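Local coordinates for shikimate 5-dehydrogenase AroE (5-dehydroshikimate reductase) (Mycobacterium tuberculosis, PDB 4P4G), which probably catalyses the reversible NADP-dependent reduction of 3-dehydroshikimate to shikimate, a step on the shikimate pathway to chorismate and the aromatic amino acids, at residues G53-G56 and P57-G61; R156-D159 and L160-V164; L241-A244 and F245-E249. All coordinates share one frame; numbering follows the deposited sequence.

Interaction 1: G53-G56 and P57-G61; sequences GGFG and PEWVG
Phe55 and Trp59 use nearly the same first torsion. In each, CG stands anti to the residue's own carbonyl carbon, with chi1 at -73° for Phe55 and -74° for Trp59. The chain reverses between them, and the two side chains come to lie against each other. The Phe55 ring stacks face to face on the six-membered ring of Trp59. The centroids of the Phe55 ring and the Trp59 six-membered ring are 3.9 Å apart and the planes are only 8° from parallel. Trp59 CD2 lies over the centre of the Phe55 ring. In return, Phe55 CD1 sits 3.6 Å from Trp59 CE2, offset toward the rim of the indole. The methylene of Phe55 reaches the five-membered ring. Its CB lies over the face of that ring, a CH-pi contact, and Phe55 CB is 3.6 Å from Trp59 CD1.

The backbone between the two rings is a type I beta turn from Gly56 to Trp59. Its closing bond, from Trp59 N to Gly56 O, is straight but long at 3.3 Å and counts as weak. Pro57 and Glu58 occupy the corner positions. One water bridges the two sides. The water oxygen accepts a hydrogen bond of 2.7 Å from Gly56 N and a weak one from Trp59 NE1.

The turn leads from helix 48-53 into strand 59-64 of the substrate-binding domain. Both aromatic side chains also touch Ile41 of strand 37-42. Glu58 reaches beyond the turn to form a salt bridge with Lys6.

The contact is probably held chiefly by dispersion between the two flat rings. The indole N-H has a weak bond to the water. With the turn bond weak, the ring overlap probably contributes most of the cohesion, and the water adds a little.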
# COMPACT_ATOMS: atom_id res chain seq x y z
N GLY A 53 -5.78 -2.99 21.41
CA GLY A 53 -5.84 -3.76 22.64
C GLY A 53 -7.15 -3.57 23.38
O GLY A 53 -7.49 -4.34 24.28
N GLY A 54 -7.89 -2.53 23.01
CA GLY A 54 -9.16 -2.25 23.64
C GLY A 54 -10.35 -2.90 22.97
O GLY A 54 -11.45 -2.89 23.53
N PHE A 55 -10.15 -3.48 21.79
CA PHE A 55 -11.25 -4.07 21.02
C PHE A 55 -11.89 -5.26 21.71
O PHE A 55 -11.21 -6.08 22.32
CB PHE A 55 -10.78 -4.53 19.63
CG PHE A 55 -10.50 -3.40 18.67
CD1 PHE A 55 -11.10 -2.16 18.82
CD2 PHE A 55 -9.64 -3.60 17.61
CE1 PHE A 55 -10.84 -1.13 17.91
CE2 PHE A 55 -9.36 -2.58 16.71
CZ PHE A 55 -9.97 -1.34 16.87
N GLY A 56 -13.22 -5.34 21.60
CA GLY A 56 -13.97 -6.47 22.12
C GLY A 56 -13.90 -7.70 21.23
O GLY A 56 -13.25 -7.68 20.18
N PRO A 57 -14.59 -8.78 21.63
CA PRO A 57 -14.44 -10.07 20.95
C PRO A 57 -15.15 -10.14 19.59
O PRO A 57 -14.95 -11.10 18.86
CB PRO A 57 -15.07 -11.06 21.94
CG PRO A 57 -16.11 -10.25 22.65
CD PRO A 57 -15.56 -8.84 22.73
N GLU A 58 -15.94 -9.13 19.25
CA GLU A 58 -16.59 -9.14 17.95
C GLU A 58 -15.76 -8.49 16.84
O GLU A 58 -16.16 -8.52 15.68
CB GLU A 58 -18.00 -8.54 18.02
CG GLU A 58 -18.87 -9.09 19.18
CD GLU A 58 -18.86 -10.62 19.31
OE1 GLU A 58 -18.73 -11.34 18.29
OE2 GLU A 58 -18.99 -11.11 20.46
N TRP A 59 -14.60 -7.92 17.18
CA TRP A 59 -13.68 -7.43 16.15
C TRP A 59 -12.92 -8.58 15.50
O TRP A 59 -12.25 -9.35 16.19
CB TRP A 59 -12.69 -6.42 16.74
CG TRP A 59 -13.32 -5.12 17.03
CD1 TRP A 59 -14.05 -4.79 18.13
CD2 TRP A 59 -13.32 -3.96 16.19
NE1 TRP A 59 -14.49 -3.49 18.04
CE2 TRP A 59 -14.05 -2.96 16.86
CE3 TRP A 59 -12.75 -3.66 14.95
CZ2 TRP A 59 -14.24 -1.68 16.32
CZ3 TRP A 59 -12.93 -2.40 14.42
CH2 TRP A 59 -13.68 -1.43 15.10
N VAL A 60 -13.03 -8.71 14.18
CA VAL A 60 -12.34 -9.78 13.46
C VAL A 60 -11.02 -9.34 12.85
O VAL A 60 -10.19 -10.17 12.51
CB VAL A 60 -13.20 -10.36 12.32
CG1 VAL A 60 -14.42 -11.10 12.86
CG2 VAL A 60 -13.61 -9.25 11.36
N GLY A 61 -10.84 -8.03 12.70
CA GLY A 61 -9.63 -7.49 12.10
C GLY A 61 -9.73 -6.00 11.84
O GLY A 61 -10.81 -5.42 11.91
O HOH W 1 -15.06 -3.41 21.20

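Interaction 2: R156-D159 and L160-V164; sequences RLVD and LGTRV. With SO4 (sulfate ion), chain K.
One carboxylate oxygen, Asp159 OD2, takes both hydrogen bonds of a side-on salt bridge from Arg163, one turn later in helix 151-163. Arg163 NH2 lies 2.9 Å from Asp159 OD2. The 2.5 Å between Arg163 NE and Asp159 OD2 is shorter than expected, so its exact value is doubtful. OD2 lies in the guanidinium plane. The carboxylate is turned 47° from that plane, and both nitrogens approach OD2 from the same face. A bend in the Arg163 chain at chi3 (-80°) folds the guanidinium back toward Asp159. A water donates to Arg156 O and accepts from Arg163 NH2, tying the group to the helix backbone.

Val158 O also has two donors. Thr162 N makes the regular helical bond to Val158 O at 3.0 Å. Thr162 OG1 adds a bond of 2.7 Å to Val158 O from the opposite face of the carbonyl plane.

The end of the Arg156 side chain leads away and grips a sulfate through NE and NH2, both bonds nearly straight. Lys153 binds the same ion, probably from the crystallisation liquor. Leu157 and Leu160 pack on Pro130 of helix 129-139.

The pairing should partly neutralise both charges on an exposed helix face, and the two-nitrogen grip should restrict guanidinium rotation.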
# COMPACT_ATOMS: atom_id res chain seq x y z
N ARG A 156 17.91 0.21 4.10
CA ARG A 156 17.19 -0.99 4.54
C ARG A 156 16.37 -1.56 3.39
O ARG A 156 16.23 -2.77 3.26
CB ARG A 156 16.26 -0.65 5.70
CG ARG A 156 16.93 0.03 6.89
CD ARG A 156 17.67 -0.96 7.73
NE ARG A 156 18.24 -0.37 8.95
CZ ARG A 156 19.23 -0.92 9.63
NH1 ARG A 156 19.76 -2.06 9.21
NH2 ARG A 156 19.71 -0.33 10.72
N LEU A 157 15.82 -0.66 2.57
CA LEU A 157 15.05 -1.05 1.40
C LEU A 157 15.95 -1.70 0.34
O LEU A 157 15.55 -2.65 -0.33
CB LEU A 157 14.32 0.16 0.81
CG LEU A 157 13.15 0.65 1.68
CD1 LEU A 157 12.58 1.97 1.20
CD2 LEU A 157 12.07 -0.41 1.70
N VAL A 158 17.17 -1.18 0.20
CA VAL A 158 18.15 -1.81 -0.69
C VAL A 158 18.48 -3.24 -0.26
O VAL A 158 18.54 -4.14 -1.10
CB VAL A 158 19.42 -0.95 -0.80
CG1 VAL A 158 20.53 -1.72 -1.50
CG2 VAL A 158 19.11 0.36 -1.51
N ASP A 159 18.68 -3.46 1.04
CA ASP A 159 18.92 -4.81 1.55
C ASP A 159 17.75 -5.75 1.26
O ASP A 159 17.96 -6.90 0.88
CB ASP A 159 19.18 -4.82 3.05
CG ASP A 159 19.33 -6.23 3.62
OD1 ASP A 159 20.37 -6.88 3.33
OD2 ASP A 159 18.42 -6.68 4.35
N LEU A 160 16.54 -5.25 1.48
CA LEU A 160 15.33 -6.03 1.21
C LEU A 160 15.27 -6.45 -0.25
O LEU A 160 15.13 -7.65 -0.55
CB LEU A 160 14.09 -5.21 1.57
CG LEU A 160 12.77 -5.90 1.21
CD1 LEU A 160 12.66 -7.26 1.89
CD2 LEU A 160 11.60 -5.01 1.58
N GLY A 161 15.40 -5.48 -1.14
CA GLY A 161 15.44 -5.75 -2.57
C GLY A 161 16.47 -6.81 -2.93
O GLY A 161 16.18 -7.74 -3.68
N THR A 162 17.67 -6.66 -2.38
CA THR A 162 18.75 -7.60 -2.66
C THR A 162 18.40 -9.00 -2.18
O THR A 162 18.67 -9.98 -2.87
CB THR A 162 20.08 -7.13 -2.03
OG1 THR A 162 20.31 -5.75 -2.38
CG2 THR A 162 21.23 -7.96 -2.56
N ARG A 163 17.78 -9.10 -1.00
CA ARG A 163 17.39 -10.40 -0.46
C ARG A 163 16.27 -11.12 -1.23
O ARG A 163 16.16 -12.35 -1.16
CB ARG A 163 17.01 -10.27 1.02
CG ARG A 163 18.21 -10.16 1.94
CD ARG A 163 17.82 -10.20 3.42
NE ARG A 163 17.32 -8.92 3.89
CZ ARG A 163 16.03 -8.64 4.10
NH1 ARG A 163 15.11 -9.57 3.87
NH2 ARG A 163 15.67 -7.45 4.53
N VAL A 164 15.44 -10.37 -1.95
CA VAL A 164 14.42 -10.99 -2.80
C VAL A 164 14.89 -11.14 -4.25
O VAL A 164 14.09 -11.35 -5.16
CB VAL A 164 13.05 -10.26 -2.73
CG1 VAL A 164 12.50 -10.32 -1.32
CG2 VAL A 164 13.15 -8.82 -3.22
S SO4 K . 18.06 3.09 10.77
O1 SO4 K . 18.47 2.15 11.80
O2 SO4 K . 17.21 2.40 9.80
O3 SO4 K . 17.30 4.18 11.38
O4 SO4 K . 19.25 3.62 10.12
O HOH W 2 16.39 -4.67 5.24

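Interaction 3: L241-A244 and F245-E249; sequences LHQA and FAQVE. With SKM ((3R,4S,5R)-3,4,5-trihydroxycyclohex-1-ene-1-carboxylic acid), chain C.
Leu241 meets Phe245 one turn ahead in helix 236-252. Leu241 CG lies 3.6 Å from Phe245 CZ, and Leu241 O sits over the centre of the ring face. The same carbonyl accepts a weak bond from Phe245 N. His242 lies beside Phe245 and points the same way. The edge of Phe245 turns toward the imidazole face of His242, an offset edge-to-face pair with planes at 80° and centroids 5.4 Å apart.

Gln243 serves the ligand. Its CG takes the crowded position between the backbone N and the carbonyl carbon (chi1 67°), and the chain bends again at chi2. Gln243 OE1 accepts a hydrogen bond of 3.1 Å from O11 of shikimate. Gln247 NE2 donates to that same O11 at 3.0 Å. The hydroxyl thus gives to one glutamine and takes from the other. A water lies between Gln243 NE2 and Gln247 OE1, though its contact with OE1 is unusually short. Leu240 O further holds Gln243 NE2, while Ser63 and His24 hold Gln247 OE1 and Thr91 binds Gln247 NE2.

Ala244 O closes the regular helical bond with Val248 N at 3.0 Å. Met261 of helix 258-267 packs against Ala244, Phe245 and Val248.

Two glutamines one helical turn apart on helix 236-252 line part of the shikimate pocket and hold a single hydroxyl of the ligand between them.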
# COMPACT_ATOMS: atom_id res chain seq x y z
N LEU A 241 -8.16 -1.33 -4.19
CA LEU A 241 -8.97 -2.47 -4.57
C LEU A 241 -8.20 -3.77 -4.44
O LEU A 241 -8.67 -4.73 -3.82
CB LEU A 241 -9.41 -2.32 -6.02
CG LEU A 241 -10.25 -3.49 -6.55
CD1 LEU A 241 -11.54 -3.63 -5.77
CD2 LEU A 241 -10.54 -3.29 -8.02
N HIS A 242 -7.02 -3.82 -5.05
CA HIS A 242 -6.28 -5.07 -5.10
C HIS A 242 -5.76 -5.52 -3.73
O HIS A 242 -5.71 -6.72 -3.46
CB HIS A 242 -5.19 -5.03 -6.17
CG HIS A 242 -5.74 -5.17 -7.56
ND1 HIS A 242 -5.95 -6.40 -8.14
CD2 HIS A 242 -6.16 -4.24 -8.44
CE1 HIS A 242 -6.47 -6.22 -9.35
NE2 HIS A 242 -6.60 -4.92 -9.56
N GLN A 243 -5.40 -4.58 -2.86
CA GLN A 243 -4.98 -4.97 -1.51
C GLN A 243 -6.18 -5.35 -0.65
O GLN A 243 -6.04 -6.06 0.35
CB GLN A 243 -4.15 -3.86 -0.83
CG GLN A 243 -4.90 -2.58 -0.52
CD GLN A 243 -5.70 -2.66 0.77
OE1 GLN A 243 -5.22 -3.15 1.79
NE2 GLN A 243 -6.94 -2.19 0.71
N ALA A 244 -7.37 -4.89 -1.04
CA ALA A 244 -8.56 -5.12 -0.23
C ALA A 244 -9.05 -6.56 -0.35
O ALA A 244 -9.62 -7.09 0.58
CB ALA A 244 -9.66 -4.15 -0.59
N PHE A 245 -8.83 -7.19 -1.51
CA PHE A 245 -9.26 -8.57 -1.72
C PHE A 245 -8.76 -9.51 -0.63
O PHE A 245 -9.53 -10.25 -0.03
CB PHE A 245 -8.76 -9.10 -3.07
CG PHE A 245 -9.34 -8.39 -4.27
CD1 PHE A 245 -10.65 -7.92 -4.27
CD2 PHE A 245 -8.56 -8.20 -5.40
CE1 PHE A 245 -11.17 -7.28 -5.39
CE2 PHE A 245 -9.08 -7.55 -6.51
CZ PHE A 245 -10.38 -7.09 -6.51
N ALA A 246 -7.46 -9.47 -0.35
CA ALA A 246 -6.88 -10.39 0.61
C ALA A 246 -7.29 -10.03 2.03
O ALA A 246 -7.33 -10.89 2.91
CB ALA A 246 -5.37 -10.41 0.48
N GLN A 247 -7.58 -8.75 2.27
CA GLN A 247 -8.04 -8.33 3.58
C GLN A 247 -9.43 -8.90 3.86
O GLN A 247 -9.70 -9.43 4.95
CB GLN A 247 -8.05 -6.81 3.69
CG GLN A 247 -6.68 -6.21 3.91
CD GLN A 247 -6.77 -4.76 4.30
OE1 GLN A 247 -7.81 -4.11 4.08
NE2 GLN A 247 -5.71 -4.24 4.88
N VAL A 248 -10.32 -8.81 2.88
CA VAL A 248 -11.66 -9.39 3.03
C VAL A 248 -11.57 -10.89 3.30
O VAL A 248 -12.27 -11.41 4.17
CB VAL A 248 -12.55 -9.08 1.80
CG1 VAL A 248 -13.84 -9.87 1.87
CG2 VAL A 248 -12.85 -7.58 1.75
N GLU A 249 -10.68 -11.58 2.60
CA GLU A 249 -10.50 -13.02 2.80
C GLU A 249 -10.08 -13.34 4.23
O GLU A 249 -10.58 -14.30 4.82
CB GLU A 249 -9.52 -13.60 1.77
CG GLU A 249 -10.06 -13.46 0.34
CD GLU A 249 -9.17 -14.06 -0.72
OE1 GLU A 249 -7.97 -14.26 -0.45
OE2 GLU A 249 -9.69 -14.32 -1.83
O12 SKM C . -2.89 -0.69 2.88
C8 SKM C . -4.08 0.08 2.69
C6 SKM C . -3.67 1.47 2.31
O7 SKM C . -2.65 1.96 3.16
C5 SKM C . -4.82 2.34 2.41
C4 SKM C . -5.97 2.08 3.03
C1 SKM C . -7.06 3.14 3.04
O2 SKM C . -8.15 2.87 3.55
O3 SKM C . -6.86 4.26 2.55
C10 SKM C . -6.26 0.73 3.74
C9 SKM C . -4.89 0.01 3.96
O11 SKM C . -5.21 -1.31 4.24
O HOH W 3 -5.26 -8.65 -2.07
O HOH W 4 -8.82 -2.16 2.87

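The three contacts are local and lie in separate parts of the chain. Interaction 3 is the one at the ligand: Gln243 and Gln247 belong to the shikimate pocket. Interaction 1 sits in the substrate-binding domain, with the Trp59 side chain about 13 Å from shikimate. Its strand 59-64 runs on to Ser63 and Val64, both pocket residues. Nearest atoms of interactions 1 and 3 are about 7 Å apart. Interaction 2 lies in a beta-alpha-beta unit of the parallel sheet, consistent with the NADP-binding domain. Its centre is 25 Å from that of interaction 3 and 34 Å from that of interaction 1. None of the three touches another.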